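Local coordinates for Card1 endonuclease domain-containing protein (Vibrio cholerae, PDB 1XMX) that is of unknown function but probably binds nucleic acid and carries a Card1-like endonuclease domain of the PDDEXK clan, at residues A[91-94]-A[100-103]; A[193-198]-A[248-253]; A[228-233]-A[239-244]. All coordinates share one frame; numbering follows the deposited sequence.

Interaction 1 (A[91-94]-A[100-103]); sequences FNAS and RLLS
Leu-101 lays its CD1 methyl over Ala-93 and obliquely against CZ of the Phe-91 ring. Leu-101 CD1 lies 3.8 Å from Ala-93 CB and 3.9 Å from Phe-91 CZ. The backbone is close as well, with Ala-93 O 3.5 Å from Leu-101 CD1. CG of Leu-101 stands anti to the backbone N (chi1 -177°), which carries the fork away from the helix and across to the end of the strand. Phe-91 likewise extends its ring with CG anti to N, and the two side chains cross obliquely. Ala-93 CA sits over one face of that ring, toward its rim, 4.1 Å above the plane, so strand residue and turn residue form one apolar patch for the leucine. The turn is fixed from the other side by Asn-92, whose OD1 accepts two bonds: Ser-94 N at 2.8 Å, in the carbonyl plane, closes an Asx turn, and Ser-94 OG adds a second bond at 2.6 Å. Ser-94 OG also bonds Val-118 N, while Asn-92 ND2 bonds Arg-16 O. The Leu-101 side chain is about 8 Å from a bound magnesium ion. The contact joins strand 88-92 to helix 98-110 within a beta-alpha-beta unit completed by strand 115-118, which pairs with 88-92 in a sheet consistent with a Rossmann-like domain; Phe-108 of the same helix meets the Phe-91 ring edge-to-face.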
loop_
_atom_site.group_PDB
_atom_site.type_symbol
_atom_site.label_atom_id
_atom_site.label_comp_id
_atom_site.label_asym_id
_atom_site.label_seq_id
_atom_site.Cartn_x
_atom_site.Cartn_y
_atom_site.Cartn_z
ATOM N N PHE A 91 -16.027 -15.457 17.233
ATOM C CA PHE A 91 -15.669 -14.145 17.702
ATOM C C PHE A 91 -14.226 -13.873 17.211
ATOM O O PHE A 91 -13.268 -14.589 17.557
ATOM C CB PHE A 91 -15.794 -14.035 19.227
ATOM C CG PHE A 91 -15.316 -12.674 19.801
ATOM C CD1 PHE A 91 -15.587 -11.463 19.135
ATOM C CD2 PHE A 91 -14.631 -12.625 21.021
ATOM C CE1 PHE A 91 -15.140 -10.220 19.689
ATOM C CE2 PHE A 91 -14.208 -11.438 21.566
ATOM C CZ PHE A 91 -14.471 -10.214 20.910
ATOM N N ASN A 92 -14.127 -12.872 16.362
ATOM C CA ASN A 92 -12.861 -12.357 15.924
ATOM C C ASN A 92 -12.423 -11.256 16.920
ATOM O O ASN A 92 -12.976 -10.150 16.934
ATOM C CB ASN A 92 -12.997 -11.763 14.531
ATOM C CG ASN A 92 -11.650 -11.237 13.971
ATOM O OD1 ASN A 92 -10.712 -10.904 14.749
ATOM N ND2 ASN A 92 -11.560 -11.121 12.629
ATOM N N ALA A 93 -11.476 -11.602 17.765
ATOM C CA ALA A 93 -10.977 -10.736 18.802
ATOM C C ALA A 93 -9.728 -9.972 18.358
ATOM O O ALA A 93 -8.942 -9.548 19.210
ATOM C CB ALA A 93 -10.613 -11.607 20.043
ATOM N N SER A 94 -9.530 -9.809 17.055
ATOM C CA SER A 94 -8.337 -9.135 16.535
ATOM C C SER A 94 -8.301 -7.606 16.854
ATOM O O SER A 94 -7.213 -6.996 16.923
ATOM C CB SER A 94 -8.238 -9.324 15.004
ATOM O OG SER A 94 -8.171 -10.701 14.666
ATOM N N ARG A 100 -13.769 -2.899 25.771
ATOM C CA ARG A 100 -14.849 -3.501 24.991
ATOM C C ARG A 100 -14.454 -4.942 24.623
ATOM O O ARG A 100 -15.295 -5.816 24.630
ATOM C CB ARG A 100 -15.071 -2.669 23.700
ATOM C CG ARG A 100 -15.604 -1.241 23.980
ATOM C CD ARG A 100 -15.471 -0.285 22.814
ATOM N NE ARG A 100 -16.048 1.034 23.113
ATOM C CZ ARG A 100 -15.917 2.102 22.318
ATOM N NH1 ARG A 100 -15.187 2.020 21.217
ATOM N NH2 ARG A 100 -16.475 3.252 22.627
ATOM N N LEU A 101 -13.198 -5.157 24.217
ATOM C CA LEU A 101 -12.740 -6.506 23.777
ATOM C C LEU A 101 -12.951 -7.546 24.834
ATOM O O LEU A 101 -13.485 -8.597 24.551
ATOM C CB LEU A 101 -11.253 -6.538 23.369
ATOM C CG LEU A 101 -10.666 -7.852 22.840
ATOM C CD1 LEU A 101 -11.227 -8.130 21.427
ATOM C CD2 LEU A 101 -9.145 -7.806 22.733
ATOM N N LEU A 102 -12.517 -7.240 26.060
ATOM C CA LEU A 102 -12.609 -8.175 27.150
ATOM C C LEU A 102 -14.035 -8.339 27.685
ATOM O O LEU A 102 -14.351 -9.378 28.233
ATOM C CB LEU A 102 -11.657 -7.810 28.286
ATOM C CG LEU A 102 -10.195 -7.847 27.856
ATOM C CD1 LEU A 102 -9.341 -7.560 29.044
ATOM C CD2 LEU A 102 -9.906 -9.218 27.304
ATOM N N SER A 103 -14.893 -7.340 27.501
ATOM C CA SER A 103 -16.297 -7.495 27.862
ATOM C C SER A 103 -16.947 -8.485 26.894
ATOM O O SER A 103 -17.612 -9.398 27.332
ATOM C CB SER A 103 -17.042 -6.164 27.771
ATOM O OG SER A 103 -16.461 -5.212 28.635
#

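Interaction 2 (A[193-198]-A[248-253]); sequences YLATTC and FANGEW
Ala-195 points its CB straight at the neighbouring helix, where it rests 3.6 Å from Asn-250 CG and 4.4 Å from Ala-249 CB. With so little side chain between them the helices come close: their axes approach to 8.0 Å at an angle of 107°, and Ala-195 CA lies 5.0 Å from Asn-250 CA. Asn-250 starts off to the side but bends its amide back over Ala-195, towards Thr-196, at a chi1 of -145°, off the staggered positions. The Thr-196 side chain crosses that of Asn-250 at about a right angle. Its OG1, placed beside the backbone N by a chi1 of -64°, bonds Asn-192 O of its own helix and faces the amide. Thr-197 does the same one residue on, bonding Tyr-193 O through OG1 at 3.2 Å, on the opposite face of that carbonyl from Thr-197 N. Across the way Phe-248 O receives both Gly-251 N and Trp-253 N, the latter in a wider pi-type turn. The contact is mainly the Ala-195 methyl against the Asn-250 side chain, with Ala-249 at its margin; its chemistry is therefore largely apolar packing against an amide, beside which lies the Thr-196 hydroxyl.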
loop_
_atom_site.group_PDB
_atom_site.type_symbol
_atom_site.label_atom_id
_atom_site.label_comp_id
_atom_site.label_asym_id
_atom_site.label_seq_id
_atom_site.Cartn_x
_atom_site.Cartn_y
_atom_site.Cartn_z
ATOM N N TYR A 193 15.424 18.422 -17.278
ATOM C CA TYR A 193 15.151 19.803 -17.743
ATOM C C TYR A 193 14.618 19.861 -19.216
ATOM O O TYR A 193 13.640 20.557 -19.495
ATOM C CB TYR A 193 16.381 20.705 -17.537
ATOM C CG TYR A 193 16.298 21.989 -18.331
ATOM C CD1 TYR A 193 15.712 23.142 -17.798
ATOM C CD2 TYR A 193 16.771 22.037 -19.642
ATOM C CE1 TYR A 193 15.655 24.314 -18.557
ATOM C CE2 TYR A 193 16.673 23.176 -20.405
ATOM C CZ TYR A 193 16.130 24.298 -19.858
ATOM O OH TYR A 193 16.074 25.409 -20.675
ATOM N N LEU A 194 15.230 19.101 -20.127
ATOM C CA LEU A 194 14.751 18.992 -21.516
ATOM C C LEU A 194 13.331 18.413 -21.597
ATOM O O LEU A 194 12.468 18.966 -22.272
ATOM C CB LEU A 194 15.703 18.142 -22.378
ATOM C CG LEU A 194 17.152 18.663 -22.591
ATOM C CD1 LEU A 194 18.021 17.540 -23.152
ATOM C CD2 LEU A 194 17.223 19.836 -23.547
ATOM N N ALA A 195 13.085 17.298 -20.922
ATOM C CA ALA A 195 11.704 16.757 -20.870
ATOM C C ALA A 195 10.701 17.779 -20.313
ATOM O O ALA A 195 9.602 17.902 -20.805
ATOM C CB ALA A 195 11.662 15.445 -20.070
ATOM N N THR A 196 11.104 18.521 -19.285
ATOM C CA THR A 196 10.252 19.529 -18.677
ATOM C C THR A 196 9.928 20.697 -19.629
ATOM O O THR A 196 8.800 21.198 -19.633
ATOM C CB THR A 196 10.885 20.045 -17.405
ATOM O OG1 THR A 196 10.961 18.956 -16.467
ATOM C CG2 THR A 196 10.073 21.187 -16.808
ATOM N N THR A 197 10.918 21.117 -20.415
ATOM C CA THR A 197 10.702 22.119 -21.473
ATOM C C THR A 197 9.629 21.671 -22.494
ATOM O O THR A 197 8.750 22.479 -22.876
ATOM C CB THR A 197 12.020 22.441 -22.180
ATOM O OG1 THR A 197 12.871 23.113 -21.255
ATOM C CG2 THR A 197 11.822 23.402 -23.361
ATOM N N CYS A 198 9.704 20.396 -22.911
ATOM C CA CYS A 198 8.712 19.805 -23.801
ATOM C C CYS A 198 7.350 19.826 -23.124
ATOM O O CYS A 198 6.388 20.233 -23.748
ATOM C CB CYS A 198 9.045 18.337 -24.156
ATOM S SG CYS A 198 10.571 18.108 -25.042
ATOM N N PHE A 248 8.827 9.538 -19.141
ATOM C CA PHE A 248 9.776 8.529 -18.735
ATOM C C PHE A 248 11.087 9.220 -18.526
ATOM O O PHE A 248 11.719 9.006 -17.483
ATOM C CB PHE A 248 9.907 7.473 -19.823
ATOM C CG PHE A 248 10.913 6.385 -19.519
ATOM C CD1 PHE A 248 10.565 5.279 -18.745
ATOM C CD2 PHE A 248 12.200 6.432 -20.068
ATOM C CE1 PHE A 248 11.498 4.260 -18.473
ATOM C CE2 PHE A 248 13.126 5.420 -19.805
ATOM C CZ PHE A 248 12.772 4.332 -19.009
ATOM N N ALA A 249 11.493 10.040 -19.515
ATOM C CA ALA A 249 12.773 10.814 -19.462
ATOM C C ALA A 249 12.682 11.943 -18.474
ATOM O O ALA A 249 13.691 12.458 -17.980
ATOM C CB ALA A 249 13.099 11.410 -20.852
ATOM N N ASN A 250 11.455 12.356 -18.179
ATOM C CA ASN A 250 11.293 13.358 -17.166
ATOM C C ASN A 250 11.621 12.859 -15.734
ATOM O O ASN A 250 11.952 13.664 -14.836
ATOM C CB ASN A 250 9.922 14.004 -17.271
ATOM C CG ASN A 250 9.968 15.462 -16.924
ATOM O OD1 ASN A 250 11.020 15.971 -16.547
ATOM N ND2 ASN A 250 8.830 16.158 -17.069
ATOM N N GLY A 251 11.610 11.550 -15.533
ATOM C CA GLY A 251 11.913 10.983 -14.216
ATOM C C GLY A 251 11.007 9.837 -13.802
ATOM O O GLY A 251 11.279 9.147 -12.823
ATOM N N GLU A 252 9.921 9.625 -14.541
ATOM C CA GLU A 252 9.027 8.485 -14.262
ATOM C C GLU A 252 9.654 7.147 -14.575
ATOM O O GLU A 252 9.055 6.132 -14.282
ATOM C CB GLU A 252 7.739 8.601 -15.052
ATOM C CG GLU A 252 7.036 9.929 -14.868
ATOM C CD GLU A 252 5.541 9.748 -14.967
ATOM O OE1 GLU A 252 5.137 8.585 -15.234
ATOM O OE2 GLU A 252 4.788 10.757 -14.787
ATOM N N TRP A 253 10.853 7.142 -15.186
ATOM C CA TRP A 253 11.577 5.894 -15.421
ATOM C C TRP A 253 11.798 5.040 -14.140
ATOM O O TRP A 253 11.812 3.807 -14.191
ATOM C CB TRP A 253 12.925 6.161 -16.115
ATOM C CG TRP A 253 13.932 6.837 -15.269
ATOM C CD1 TRP A 253 14.127 8.171 -15.172
ATOM C CD2 TRP A 253 14.893 6.220 -14.377
ATOM N NE1 TRP A 253 15.139 8.434 -14.293
ATOM C CE2 TRP A 253 15.624 7.264 -13.783
ATOM C CE3 TRP A 253 15.216 4.894 -14.051
ATOM C CZ2 TRP A 253 16.661 7.037 -12.903
ATOM C CZ3 TRP A 253 16.236 4.664 -13.142
ATOM C CH2 TRP A 253 16.949 5.720 -12.585
#

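Interaction 3 (A[228-233]-A[239-244]); sequences AKIASY and TFINEE
Thr-239 O receives Ser-232 N at 2.9 Å, and Ala-231 CA of the same strand as the serine also comes within 3.0 Å of Thr-239 O, a strongly bent CA-H...O contact. The return bond, Thr-239 N to Ser-232 O, is 2.8 Å long; together the two make Ser-232 and Thr-239 an antiparallel hydrogen-bonded pair. On their face of the sheet Ser-232 OG, between N and the carbonyl carbon (chi1 64°), and Thr-239 OG1 bridge through water 1, which is 3.0 Å from Ser-232 OG and 2.6 Å from Thr-239 OG1. Ala-231 and Phe-240 form the adjoining non-hydrogen-bonded pair on the other face, where Ala-231 CB meets the ring obliquely at Phe-240 CD1, 4.2 Å away. A third backbone bond, Ile-241 N to Ile-230 O, extends the pairing past the strand ends; it is straight, yet the donor stands well above the carbonyl plane, 50° out of it. Ile-241 wraps the same spot with its branches: CG1 lies 3.4 Å from Ile-230 O, CG2 leans on Lys-229 O, and CD1 touches Ile-230 CG2. Ile-230 in turn packs on Leu-225 and Leu-173 of neighbouring helices. Lys-229, at positive phi, ends the preceding helix in a Schellman motif, and Asn-242 N-caps the next one, its OD1 taking Ala-245 N. The whole is a beta hairpin set between two capped helices, strand 237-240 being the middle strand of a three-stranded antiparallel sheet with 205-207 on its other side.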
loop_
_atom_site.group_PDB
_atom_site.type_symbol
_atom_site.label_atom_id
_atom_site.label_comp_id
_atom_site.label_asym_id
_atom_site.label_seq_id
_atom_site.Cartn_x
_atom_site.Cartn_y
_atom_site.Cartn_z
ATOM N N ALA A 228 16.532 2.517 -27.998
ATOM C CA ALA A 228 15.271 2.005 -27.485
ATOM C C ALA A 228 14.114 2.355 -28.355
ATOM O O ALA A 228 13.002 1.890 -28.061
ATOM C CB ALA A 228 14.980 2.463 -26.049
ATOM N N LYS A 229 14.390 3.107 -29.428
ATOM C CA LYS A 229 13.375 3.617 -30.383
ATOM C C LYS A 229 12.273 4.478 -29.727
ATOM O O LYS A 229 11.175 4.605 -30.271
ATOM C CB LYS A 229 12.769 2.504 -31.269
ATOM C CG LYS A 229 13.816 1.772 -32.106
ATOM C CD LYS A 229 13.214 0.745 -33.093
ATOM C CE LYS A 229 14.310 -0.196 -33.695
ATOM N NZ LYS A 229 14.578 -1.463 -32.849
ATOM N N ILE A 230 12.574 5.107 -28.588
ATOM C CA ILE A 230 11.599 6.010 -27.977
ATOM C C ILE A 230 11.859 7.530 -28.132
ATOM O O ILE A 230 11.066 8.377 -27.637
ATOM C CB ILE A 230 11.373 5.670 -26.495
ATOM C CG1 ILE A 230 12.694 5.797 -25.713
ATOM C CG2 ILE A 230 10.791 4.313 -26.373
ATOM C CD1 ILE A 230 12.462 5.871 -24.200
ATOM N N ALA A 231 12.969 7.865 -28.798
ATOM C CA ALA A 231 13.243 9.236 -29.277
ATOM C C ALA A 231 14.144 9.203 -30.485
ATOM O O ALA A 231 14.858 8.234 -30.725
ATOM C CB ALA A 231 13.900 10.106 -28.205
ATOM N N SER A 232 14.102 10.283 -31.269
ATOM C CA SER A 232 15.099 10.479 -32.265
ATOM C C SER A 232 15.928 11.698 -31.795
ATOM O O SER A 232 15.450 12.557 -31.018
ATOM C CB SER A 232 14.449 10.652 -33.655
ATOM O OG SER A 232 13.638 11.835 -33.685
ATOM N N TYR A 233 17.203 11.718 -32.186
ATOM C CA TYR A 233 18.082 12.805 -31.807
ATOM C C TYR A 233 18.939 13.101 -33.054
ATOM O O TYR A 233 19.729 12.255 -33.466
ATOM C CB TYR A 233 18.940 12.465 -30.581
ATOM C CG TYR A 233 19.937 13.578 -30.276
ATOM C CD1 TYR A 233 19.498 14.905 -30.009
ATOM C CD2 TYR A 233 21.312 13.325 -30.279
ATOM C CE1 TYR A 233 20.429 15.950 -29.774
ATOM C CE2 TYR A 233 22.236 14.344 -30.027
ATOM C CZ TYR A 233 21.788 15.651 -29.772
ATOM O OH TYR A 233 22.733 16.632 -29.545
ATOM N N THR A 239 13.533 14.465 -30.144
ATOM C CA THR A 239 12.082 14.307 -30.273
ATOM C C THR A 239 11.648 13.008 -29.570
ATOM O O THR A 239 12.107 11.927 -29.944
ATOM C CB THR A 239 11.656 14.248 -31.744
ATOM O OG1 THR A 239 12.313 15.294 -32.475
ATOM C CG2 THR A 239 10.092 14.363 -31.897
ATOM N N PHE A 240 10.784 13.100 -28.560
ATOM C CA PHE A 240 10.141 11.878 -28.039
ATOM C C PHE A 240 9.021 11.351 -28.970
ATOM O O PHE A 240 8.304 12.142 -29.629
ATOM C CB PHE A 240 9.646 12.092 -26.611
ATOM C CG PHE A 240 10.715 12.627 -25.683
ATOM C CD1 PHE A 240 11.621 11.756 -25.059
ATOM C CD2 PHE A 240 10.800 13.989 -25.421
ATOM C CE1 PHE A 240 12.607 12.259 -24.149
ATOM C CE2 PHE A 240 11.772 14.508 -24.563
ATOM C CZ PHE A 240 12.688 13.647 -23.927
ATOM N N ILE A 241 8.914 10.022 -29.066
ATOM C CA ILE A 241 7.872 9.445 -29.873
ATOM C C ILE A 241 6.489 9.746 -29.286
ATOM O O ILE A 241 5.504 9.810 -30.019
ATOM C CB ILE A 241 8.064 7.934 -30.065
ATOM C CG1 ILE A 241 8.081 7.191 -28.725
ATOM C CG2 ILE A 241 9.363 7.678 -30.837
ATOM C CD1 ILE A 241 7.777 5.691 -28.853
ATOM N N ASN A 242 6.413 9.917 -27.971
ATOM C CA ASN A 242 5.126 10.199 -27.338
ATOM C C ASN A 242 5.228 10.723 -25.897
ATOM O O ASN A 242 6.315 10.837 -25.353
ATOM C CB ASN A 242 4.154 8.996 -27.466
ATOM C CG ASN A 242 4.700 7.713 -26.823
ATOM O OD1 ASN A 242 5.361 7.744 -25.765
ATOM N ND2 ASN A 242 4.433 6.581 -27.464
ATOM N N GLU A 243 4.088 11.034 -25.288
ATOM C CA GLU A 243 4.042 11.615 -23.930
ATOM C C GLU A 243 4.614 10.690 -22.887
ATOM O O GLU A 243 5.264 11.132 -21.945
ATOM C CB GLU A 243 2.605 11.926 -23.517
ATOM C CG GLU A 243 1.940 12.920 -24.428
ATOM C CD GLU A 243 2.136 14.344 -23.930
ATOM O OE1 GLU A 243 3.182 14.950 -24.296
ATOM O OE2 GLU A 243 1.246 14.833 -23.163
ATOM N N GLU A 244 4.333 9.397 -23.043
ATOM C CA GLU A 244 4.849 8.389 -22.108
ATOM C C GLU A 244 6.375 8.303 -22.179
ATOM O O GLU A 244 7.008 8.143 -21.154
ATOM C CB GLU A 244 4.227 7.027 -22.354
ATOM C CG GLU A 244 4.910 5.909 -21.569
ATOM C CD GLU A 244 4.670 4.522 -22.193
ATOM O OE1 GLU A 244 5.229 4.273 -23.293
ATOM O OE2 GLU A 244 3.956 3.674 -21.593
HETATM O O HOH W 1 14.610 14.701 -33.500
#

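How the interactions relate
From the N terminus, interaction 1 closes a short turn between strand 88-92 and helix 98-110, entirely within the N-terminal alpha/beta sheet domain. It is finished before the others open and lies on the opposite side of the chain's centre, its centre about 53 and 58 Å from those of interactions 2 and 3. Interaction 2 then closes a long loop from helix 181-201 to helix 243-266, and the hairpin of interaction 3 is nested inside it. These two touch, with about 11 Å between centres: Phe-240 of interaction 3 packs on both helices of interaction 2, its CE1 3.4 Å from Ala-249 CB and its CE2 beside Cys-198 SG. Helix 243-266, shared by both, joins hairpin and helix pair into one unit.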